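Local coordinates for protein Mono(ADP-ribosyl)transferase SpvB (Salmonella typhimurium, PDB 2GWM) that probably transfers ADP-ribose from NAD+ to an arginine of actin, through the C-terminal toxin domain present here, and so blocks actin polymerisation in host cells, at residues R77-G82 with M149-N154; S161-N164 with Q168-A171; T31-T36 with E51-A56. One frame throughout, in Å; residues are numbered along the deposited sequence.

Contact 1: R77-G82 with M149-N154; sequences RVVYRG and MLFPPN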
loop_
_atom_site.group_PDB
_atom_site.type_symbol
_atom_site.label_atom_id
_atom_site.label_comp_id
_atom_site.label_asym_id
_atom_site.label_seq_id
_atom_site.Cartn_x
_atom_site.Cartn_y
_atom_site.Cartn_z
ATOM N N ARG A 77 -14.379 2.850 -7.327
ATOM C CA ARG A 77 -14.386 4.257 -6.914
ATOM C C ARG A 77 -14.120 4.417 -5.439
ATOM O O ARG A 77 -14.083 5.548 -4.956
ATOM C CB ARG A 77 -15.684 4.946 -7.292
ATOM C CG ARG A 77 -15.869 5.103 -8.801
ATOM C CD ARG A 77 -14.851 6.036 -9.541
ATOM N NE ARG A 77 -14.890 7.411 -9.028
ATOM C CZ ARG A 77 -15.643 8.394 -9.504
ATOM N NH1 ARG A 77 -16.456 8.190 -10.520
ATOM N NH2 ARG A 77 -15.580 9.596 -8.945
ATOM N N VAL A 78 -13.839 3.310 -4.745
ATOM C CA VAL A 78 -13.424 3.328 -3.360
ATOM C C VAL A 78 -12.688 2.027 -3.054
ATOM O O VAL A 78 -12.988 0.972 -3.590
ATOM C CB VAL A 78 -14.665 3.532 -2.438
ATOM C CG1 VAL A 78 -15.634 2.339 -2.553
ATOM C CG2 VAL A 78 -14.266 3.832 -1.011
ATOM N N VAL A 79 -11.706 2.119 -2.183
ATOM C CA VAL A 79 -10.992 0.947 -1.691
ATOM C C VAL A 79 -10.703 1.157 -0.209
ATOM O O VAL A 79 -10.877 2.272 0.329
ATOM C CB VAL A 79 -9.631 0.713 -2.466
ATOM C CG1 VAL A 79 -9.886 0.258 -3.862
ATOM C CG2 VAL A 79 -8.779 1.924 -2.419
ATOM N N TYR A 80 -10.221 0.118 0.452
ATOM C CA TYR A 80 -10.117 0.119 1.890
ATOM C C TYR A 80 -8.790 -0.384 2.344
ATOM O O TYR A 80 -8.128 -1.215 1.666
ATOM C CB TYR A 80 -11.172 -0.824 2.532
ATOM C CG TYR A 80 -12.547 -0.610 1.988
ATOM C CD1 TYR A 80 -13.295 0.471 2.408
ATOM C CD2 TYR A 80 -13.051 -1.388 0.975
ATOM C CE1 TYR A 80 -14.551 0.720 1.893
ATOM C CE2 TYR A 80 -14.323 -1.149 0.428
ATOM C CZ TYR A 80 -15.077 -0.075 0.920
ATOM O OH TYR A 80 -16.342 0.258 0.472
ATOM N N ARG A 81 -8.371 0.107 3.499
ATOM C CA ARG A 81 -7.159 -0.335 4.135
ATOM C C ARG A 81 -7.246 -0.187 5.640
ATOM O O ARG A 81 -7.612 0.865 6.092
ATOM C CB ARG A 81 -5.924 0.386 3.599
ATOM C CG ARG A 81 -4.663 -0.061 4.216
ATOM C CD ARG A 81 -4.354 -1.526 4.008
ATOM N NE ARG A 81 -3.115 -1.884 4.681
ATOM C CZ ARG A 81 -1.891 -1.596 4.241
ATOM N NH1 ARG A 81 -1.713 -0.949 3.109
ATOM N NH2 ARG A 81 -0.826 -1.975 4.957
ATOM N N GLY A 82 -6.909 -1.233 6.361
ATOM C CA GLY A 82 -6.692 -1.181 7.804
ATOM C C GLY A 82 -5.231 -0.871 8.091
ATOM O O GLY A 82 -4.322 -1.491 7.457
ATOM N N MET A 149 -5.960 -4.039 -4.742
ATOM C CA MET A 149 -5.659 -2.955 -5.662
ATOM C C MET A 149 -4.365 -2.310 -5.177
ATOM O O MET A 149 -4.288 -1.813 -4.044
ATOM C CB MET A 149 -6.756 -1.895 -5.636
ATOM C CG MET A 149 -6.317 -0.695 -6.386
ATOM S SD MET A 149 -7.640 0.275 -7.038
ATOM C CE MET A 149 -7.598 -0.772 -8.380
ATOM N N LEU A 150 -3.311 -2.387 -5.992
ATOM C CA LEU A 150 -2.016 -1.870 -5.624
ATOM C C LEU A 150 -1.805 -0.571 -6.412
ATOM O O LEU A 150 -2.166 -0.463 -7.582
ATOM C CB LEU A 150 -0.920 -2.893 -6.005
ATOM C CG LEU A 150 0.465 -2.528 -5.505
ATOM C CD1 LEU A 150 0.592 -2.656 -4.067
ATOM C CD2 LEU A 150 1.479 -3.480 -6.155
ATOM N N PHE A 151 -1.213 0.411 -5.734
ATOM C CA PHE A 151 -0.846 1.682 -6.291
ATOM C C PHE A 151 0.661 1.811 -6.311
ATOM O O PHE A 151 1.328 1.386 -5.396
ATOM C CB PHE A 151 -1.423 2.807 -5.401
ATOM C CG PHE A 151 -2.934 2.937 -5.453
ATOM C CD1 PHE A 151 -3.548 3.857 -6.253
ATOM C CD2 PHE A 151 -3.723 2.075 -4.730
ATOM C CE1 PHE A 151 -4.930 3.974 -6.301
ATOM C CE2 PHE A 151 -5.065 2.164 -4.789
ATOM C CZ PHE A 151 -5.667 3.104 -5.568
ATOM N N PRO A 152 1.188 2.443 -7.358
ATOM C CA PRO A 152 2.630 2.675 -7.373
ATOM C C PRO A 152 3.034 3.743 -6.412
ATOM O O PRO A 152 2.184 4.425 -5.816
ATOM C CB PRO A 152 2.890 3.132 -8.813
ATOM C CG PRO A 152 1.638 3.855 -9.193
ATOM C CD PRO A 152 0.534 3.022 -8.517
ATOM N N PRO A 153 4.339 3.911 -6.214
ATOM C CA PRO A 153 4.851 4.928 -5.288
ATOM C C PRO A 153 4.356 6.336 -5.572
ATOM O O PRO A 153 4.122 6.692 -6.726
ATOM C CB PRO A 153 6.370 4.842 -5.483
ATOM C CG PRO A 153 6.591 3.499 -5.909
ATOM C CD PRO A 153 5.447 3.147 -6.810
ATOM N N ASN A 154 4.226 7.133 -4.486
ATOM C CA ASN A 154 3.914 8.544 -4.501
ATOM C C ASN A 154 2.441 8.834 -4.746
ATOM O O ASN A 154 2.113 9.881 -5.284
ATOM C CB ASN A 154 4.781 9.350 -5.448
ATOM C CG ASN A 154 6.225 9.091 -5.217
ATOM O OD1 ASN A 154 6.673 9.100 -4.073
ATOM N ND2 ASN A 154 6.968 8.836 -6.317
#

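Contact 2: S161-N164 with Q168-A171; sequences SIVN and QDFA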
loop_
_atom_site.group_PDB
_atom_site.type_symbol
_atom_site.label_atom_id
_atom_site.label_comp_id
_atom_site.label_asym_id
_atom_site.label_seq_id
_atom_site.Cartn_x
_atom_site.Cartn_y
_atom_site.Cartn_z
ATOM N N SER A 161 -12.242 13.525 6.149
ATOM C CA SER A 161 -12.798 13.543 7.500
ATOM C C SER A 161 -12.297 12.387 8.326
ATOM O O SER A 161 -11.851 11.370 7.785
ATOM C CB SER A 161 -14.320 13.513 7.453
ATOM O OG SER A 161 -14.871 12.367 6.857
ATOM N N ILE A 162 -12.390 12.562 9.644
ATOM C CA ILE A 162 -11.983 11.571 10.606
ATOM C C ILE A 162 -13.196 11.322 11.488
ATOM O O ILE A 162 -13.851 12.302 11.926
ATOM C CB ILE A 162 -10.756 11.991 11.467
ATOM C CG1 ILE A 162 -9.543 12.364 10.584
ATOM C CG2 ILE A 162 -10.413 10.854 12.454
ATOM C CD1 ILE A 162 -9.373 13.782 10.256
ATOM N N VAL A 163 -13.532 10.054 11.695
ATOM C CA VAL A 163 -14.683 9.672 12.501
ATOM C C VAL A 163 -14.155 8.790 13.593
ATOM O O VAL A 163 -13.817 7.626 13.323
ATOM C CB VAL A 163 -15.675 8.871 11.634
ATOM C CG1 VAL A 163 -16.919 8.706 12.318
ATOM C CG2 VAL A 163 -15.892 9.624 10.248
ATOM N N ASN A 164 -14.091 9.316 14.835
ATOM C CA ASN A 164 -13.650 8.564 15.986
ATOM C C ASN A 164 -14.693 7.600 16.494
ATOM O O ASN A 164 -15.906 7.805 16.358
ATOM C CB ASN A 164 -13.225 9.496 17.076
ATOM C CG ASN A 164 -12.000 10.278 16.718
ATOM O OD1 ASN A 164 -11.174 9.847 15.962
ATOM N ND2 ASN A 164 -11.841 11.419 17.346
ATOM N N GLN A 168 -22.918 7.337 17.099
ATOM C CA GLN A 168 -23.751 6.743 16.083
ATOM C C GLN A 168 -23.212 7.022 14.693
ATOM O O GLN A 168 -23.353 6.217 13.799
ATOM C CB GLN A 168 -25.235 7.207 16.203
ATOM C CG GLN A 168 -26.181 6.480 15.276
ATOM C CD GLN A 168 -26.121 4.984 15.377
ATOM O OE1 GLN A 168 -25.905 4.447 16.453
ATOM N NE2 GLN A 168 -26.455 4.301 14.272
ATOM N N ASP A 169 -22.669 8.201 14.452
ATOM C CA ASP A 169 -22.021 8.459 13.178
ATOM C C ASP A 169 -20.953 7.429 12.862
ATOM O O ASP A 169 -20.929 6.875 11.791
ATOM C CB ASP A 169 -21.456 9.881 13.180
ATOM C CG ASP A 169 -20.750 10.301 11.858
ATOM O OD1 ASP A 169 -21.075 9.846 10.765
ATOM O OD2 ASP A 169 -19.843 11.159 11.985
ATOM N N PHE A 170 -20.103 7.181 13.837
ATOM C CA PHE A 170 -19.081 6.131 13.664
ATOM C C PHE A 170 -19.715 4.779 13.428
ATOM O O PHE A 170 -19.306 4.033 12.541
ATOM C CB PHE A 170 -18.190 6.105 14.863
ATOM C CG PHE A 170 -17.241 4.947 14.929
ATOM C CD1 PHE A 170 -16.019 5.032 14.265
ATOM C CD2 PHE A 170 -17.532 3.831 15.652
ATOM C CE1 PHE A 170 -15.111 3.967 14.417
ATOM C CE2 PHE A 170 -16.644 2.827 15.793
ATOM C CZ PHE A 170 -15.463 2.893 15.099
ATOM N N ALA A 171 -20.700 4.414 14.270
ATOM C CA ALA A 171 -21.304 3.096 14.186
ATOM C C ALA A 171 -21.914 2.902 12.782
ATOM O O ALA A 171 -21.842 1.803 12.180
ATOM C CB ALA A 171 -22.379 2.956 15.214
#

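Contact 3: T31-T36 with E51-A56; sequences TQAKET and EEFKNA. With SO4 (sulfate ion), chain C.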
loop_
_atom_site.group_PDB
_atom_site.type_symbol
_atom_site.label_atom_id
_atom_site.label_comp_id
_atom_site.label_asym_id
_atom_site.label_seq_id
_atom_site.Cartn_x
_atom_site.Cartn_y
_atom_site.Cartn_z
ATOM N N THR A 31 21.107 -6.283 2.915
ATOM C CA THR A 31 21.685 -7.523 2.409
ATOM C C THR A 31 20.655 -8.190 1.504
ATOM O O THR A 31 20.985 -8.642 0.410
ATOM C CB THR A 31 22.179 -8.430 3.536
ATOM O OG1 THR A 31 23.282 -7.779 4.203
ATOM C CG2 THR A 31 22.668 -9.777 2.993
ATOM N N GLN A 32 19.403 -8.248 1.953
ATOM C CA GLN A 32 18.389 -8.864 1.116
ATOM C C GLN A 32 18.117 -8.124 -0.174
ATOM O O GLN A 32 17.881 -8.747 -1.204
ATOM C CB GLN A 32 17.094 -9.068 1.907
ATOM C CG GLN A 32 17.193 -10.124 2.956
ATOM C CD GLN A 32 17.555 -11.440 2.327
ATOM O OE1 GLN A 32 18.629 -12.004 2.584
ATOM N NE2 GLN A 32 16.705 -11.879 1.379
ATOM N N ALA A 33 18.148 -6.798 -0.137
ATOM C CA ALA A 33 17.992 -5.975 -1.336
ATOM C C ALA A 33 19.056 -6.385 -2.344
ATOM O O ALA A 33 18.761 -6.632 -3.516
ATOM C CB ALA A 33 18.084 -4.514 -0.978
ATOM N N LYS A 34 20.285 -6.512 -1.878
ATOM C CA LYS A 34 21.408 -6.792 -2.775
ATOM C C LYS A 34 21.285 -8.233 -3.293
ATOM O O LYS A 34 21.523 -8.495 -4.464
ATOM C CB LYS A 34 22.719 -6.581 -2.030
ATOM C CG LYS A 34 22.973 -5.124 -1.885
ATOM C CD LYS A 34 24.215 -4.828 -1.038
ATOM C CE LYS A 34 24.541 -3.306 -1.171
ATOM N NZ LYS A 34 25.566 -2.863 -0.177
ATOM N N GLU A 35 20.828 -9.143 -2.436
ATOM C CA GLU A 35 20.679 -10.496 -2.858
ATOM C C GLU A 35 19.615 -10.625 -3.956
ATOM O O GLU A 35 19.769 -11.383 -4.907
ATOM C CB GLU A 35 20.426 -11.432 -1.655
ATOM C CG GLU A 35 21.050 -12.755 -1.785
ATOM C CD GLU A 35 22.575 -12.729 -2.046
ATOM O OE1 GLU A 35 23.377 -12.140 -1.254
ATOM O OE2 GLU A 35 22.969 -13.311 -3.074
ATOM N N THR A 36 18.529 -9.870 -3.814
ATOM C CA THR A 36 17.500 -9.780 -4.841
ATOM C C THR A 36 18.014 -9.250 -6.167
ATOM O O THR A 36 17.740 -9.789 -7.237
ATOM C CB THR A 36 16.318 -8.950 -4.343
ATOM O OG1 THR A 36 15.660 -9.647 -3.268
ATOM C CG2 THR A 36 15.370 -8.599 -5.501
ATOM N N GLU A 51 26.344 3.775 -5.918
ATOM C CA GLU A 51 25.609 4.262 -7.073
ATOM C C GLU A 51 25.105 3.084 -7.919
ATOM O O GLU A 51 24.020 3.144 -8.427
ATOM C CB GLU A 51 26.401 5.322 -7.878
ATOM C CG GLU A 51 25.561 6.459 -8.610
ATOM C CD GLU A 51 24.232 6.957 -7.961
ATOM O OE1 GLU A 51 24.197 7.442 -6.793
ATOM O OE2 GLU A 51 23.191 6.901 -8.675
ATOM N N GLU A 52 25.877 2.004 -8.044
ATOM C CA GLU A 52 25.430 0.832 -8.789
ATOM C C GLU A 52 24.174 0.269 -8.142
ATOM O O GLU A 52 23.231 -0.135 -8.823
ATOM C CB GLU A 52 26.518 -0.235 -8.796
ATOM C CG GLU A 52 27.573 0.089 -9.809
ATOM C CD GLU A 52 28.840 -0.705 -9.640
ATOM O OE1 GLU A 52 29.028 -1.411 -8.605
ATOM O OE2 GLU A 52 29.652 -0.610 -10.587
ATOM N N PHE A 53 24.214 0.200 -6.813
ATOM C CA PHE A 53 23.088 -0.303 -6.020
ATOM C C PHE A 53 21.853 0.565 -6.204
ATOM O O PHE A 53 20.769 0.074 -6.489
ATOM C CB PHE A 53 23.452 -0.332 -4.540
ATOM C CG PHE A 53 22.323 -0.748 -3.666
ATOM C CD1 PHE A 53 21.863 -2.065 -3.685
ATOM C CD2 PHE A 53 21.680 0.157 -2.863
ATOM C CE1 PHE A 53 20.824 -2.436 -2.888
ATOM C CE2 PHE A 53 20.625 -0.237 -2.085
ATOM C CZ PHE A 53 20.209 -1.529 -2.104
ATOM N N LYS A 54 22.016 1.874 -6.027
ATOM C CA LYS A 54 20.901 2.793 -6.179
ATOM C C LYS A 54 20.311 2.660 -7.584
ATOM O O LYS A 54 19.122 2.587 -7.741
ATOM C CB LYS A 54 21.371 4.247 -5.964
ATOM C CG LYS A 54 20.260 5.276 -6.173
ATOM C CD LYS A 54 20.684 6.675 -6.100
ATOM C CE LYS A 54 19.474 7.579 -6.371
ATOM N NZ LYS A 54 19.318 7.859 -7.838
ATOM N N ASN A 55 21.172 2.670 -8.613
ATOM C CA ASN A 55 20.668 2.587 -10.004
ATOM C C ASN A 55 19.932 1.304 -10.281
ATOM O O ASN A 55 18.922 1.313 -10.947
ATOM C CB ASN A 55 21.785 2.788 -11.029
ATOM C CG ASN A 55 22.358 4.204 -11.007
ATOM O OD1 ASN A 55 21.765 5.142 -10.451
ATOM N ND2 ASN A 55 23.518 4.374 -11.624
ATOM N N ALA A 56 20.418 0.186 -9.738
ATOM C CA ALA A 56 19.758 -1.063 -9.970
ATOM C C ALA A 56 18.417 -1.138 -9.241
ATOM O O ALA A 56 17.428 -1.716 -9.758
ATOM C CB ALA A 56 20.721 -2.196 -9.558
HETATM S S SO4 C . 20.610 -5.768 6.933
HETATM O O1 SO4 C . 20.287 -4.314 6.774
HETATM O O2 SO4 C . 21.316 -6.035 8.189
HETATM O O3 SO4 C . 19.317 -6.504 6.885
HETATM O O4 SO4 C . 21.440 -6.196 5.793
#

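Contact 1: R77-G82 with M149-N154
Where the segments 77-82 and 149-154 come closest, the CA atoms of Val-79 and Met-149 are still 7.7 Å apart; strand 78-83 lies at the edge of the five-stranded sheet and strand 149-151 in the middle of the three-stranded one, and the two meet through side chains. Val-79 carries the whole of its side of the contact, its CB directed at the second strand and each of its methyls given a separate partner. CG1 meets the sulfur of Met-149, with 3.9 Å from Val-79 CG1 to Met-149 SD, and CB of the same methionine lies slightly farther off. CG2 comes up obliquely to the ring of Phe-151, 4.4 Å from its CE2. This division follows from the valine rotamer: with chi1 at -71°, CG1 lies opposite the carbonyl carbon and CG2 stands between N and C. In Met-149, CG anti to N (chi1 170°) carries SD toward Val-79 CG1. The two side chains cross at roughly a right angle. Although the two segments bury just 95 Å² between them, all three touching residues are buried. Val-79 also packs on Ile-126 of the adjoining strand and on Thr-112, while Phe-151 covers Met-110 and Thr-112; strand 110-112 therefore shares the interface. Two residues farther along, Arg-81, a predicted active-site residue, hydrogen-bonds through NH1 to the carbonyl oxygen of Ser-111, another predicted one. Met-149 directly follows Glu-148, the third. The arrangement is the two-sheet core of the ADP-ribosyltransferase fold, consistent with the R-S-E group of arginine-specific ADP-ribosyltransferases, Arg-81, Ser-111 and Glu-148 being its predicted members.

Contact 2: S161-N164 with Q168-A171
Phe-170 lays its CB and the near part of its ring against the end of strand 155-164, overlapping the carbonyl groups of Asn-164 and Val-163 rather than another aromatic group. The closest approach is 3.2 Å, from Phe-170 CB to Asn-164 O, and this oxygen also reaches the ring obliquely. Val-163 O instead lies at the ring edge, close to its plane, 3.5 Å from Phe-170 CD1. Two backbone oxygens therefore border one aromatic side chain, and the edge approach would suit the slightly positive ring hydrogens. With chi1 at 171°, CG of Phe-170 points away from its own N, which carries the ring out from the helix to lie beside the last residues of the strand. Next to it, Val-163 sends CG1 into the first turn of the helix: this methyl is 3.6 Å from Phe-170 CA and 3.9 Å from Phe-170 CB. The same methyl touches the carboxylate of Asp-169, at 3.8 Å from Asp-169 OD2, and the two side chains cross at about a right angle. That contact is merely one of proximity between a methyl and an oxygen; the other carboxylate oxygen, OD1, accepts a hydrogen bond from Gln-173 NE2, one turn on. The contact buries 172 Å² in all, with the CA atoms of Val-163 and Phe-170 only 5.8 Å apart, as expected across so short a connection. The strand-to-helix turn is fastened further by Ser-167, whose OG is hydrogen-bonded to Phe-170 N near the start of the helix. Helix 168-175 thus folds back over the end of strand 155-164, and Phe-170 also touches Ile-193 of the adjacent strand 192-198 and Ile-190 and Cys-165 in the flanking loops.

Contact 3: T31-T36 with E51-A56
A lysine lying over an aromatic face is the distinctive feature here: Lys-34 spans the ring of Phe-53 mainly with its aliphatic chain, the ammonium lying beyond it. Its CE stands over the face, 4.3 Å from the centroid of the Phe-53 ring and 27° off the ring normal, which makes a CH-pi contact. NZ, 18° off the normal, is 5.4 Å from the centroid of that ring, too distant for more than a weak cation-pi attraction. Nearer the backbone, Lys-34 CG touches the rim carbons, at 3.6 Å from Phe-53 CE1. An almost fully extended chain beyond CG takes the lysine across the ring at about a right angle to the phenylalanine side chain. The edge of the ring is met by a different residue. Ala-33 CB lies near the ring plane, 3.8 Å from Phe-53 CZ, so consecutive residues of one helix cover a face and an edge of the same side chain. Phe-53 reaches them because its chi1 of 176° puts CG opposite N and aims the ring across the gap; the nearest CA pair, Lys-34 and Phe-53, is 7.4 Å apart. Phe-53 also touches Tyr-22 of helix 3-24, Leu-37, and Tyr-28 and Pro-48 in loops. One turn before Lys-34, Thr-31 holds a sulfate, probably from the crystallisation liquor, its N and OG1 both donating to O4 of the ion, at 2.9 Å from Thr-31 N to SO4 O4; Glu-30 N also binds the ion. Such gathering of backbone N-H groups at an anion is characteristic of a helix N terminus. The phenylalanine itself belongs to the helix-on-helix packing of the N-terminal helical part of this ADP-ribosyltransferase domain, away from the predicted active site.

How the contacts relate
From the N terminus, contact 3 comes first, closing the short connection between helices 30-39 and 50-69, with 14 residues between its segments. The chain then enters strand 78-83, where contact 1 opens, and 66 residues later strand 149-151 closes it, enclosing strands 103-106, 110-112, 122-127 and 135-136. Strand 155-164 follows directly and leads into contact 2, a tight turn with just three residues between its segments. The three are in series; none nests in or crosses another. Contact 1 joins the two sheets near the chain centre, contact 2 lays a short helix on the end of the larger sheet, and contact 3 unites N-terminal helices. Contacts 2 and 3 have centres 44 Å apart, on opposite sides of the chain's centre.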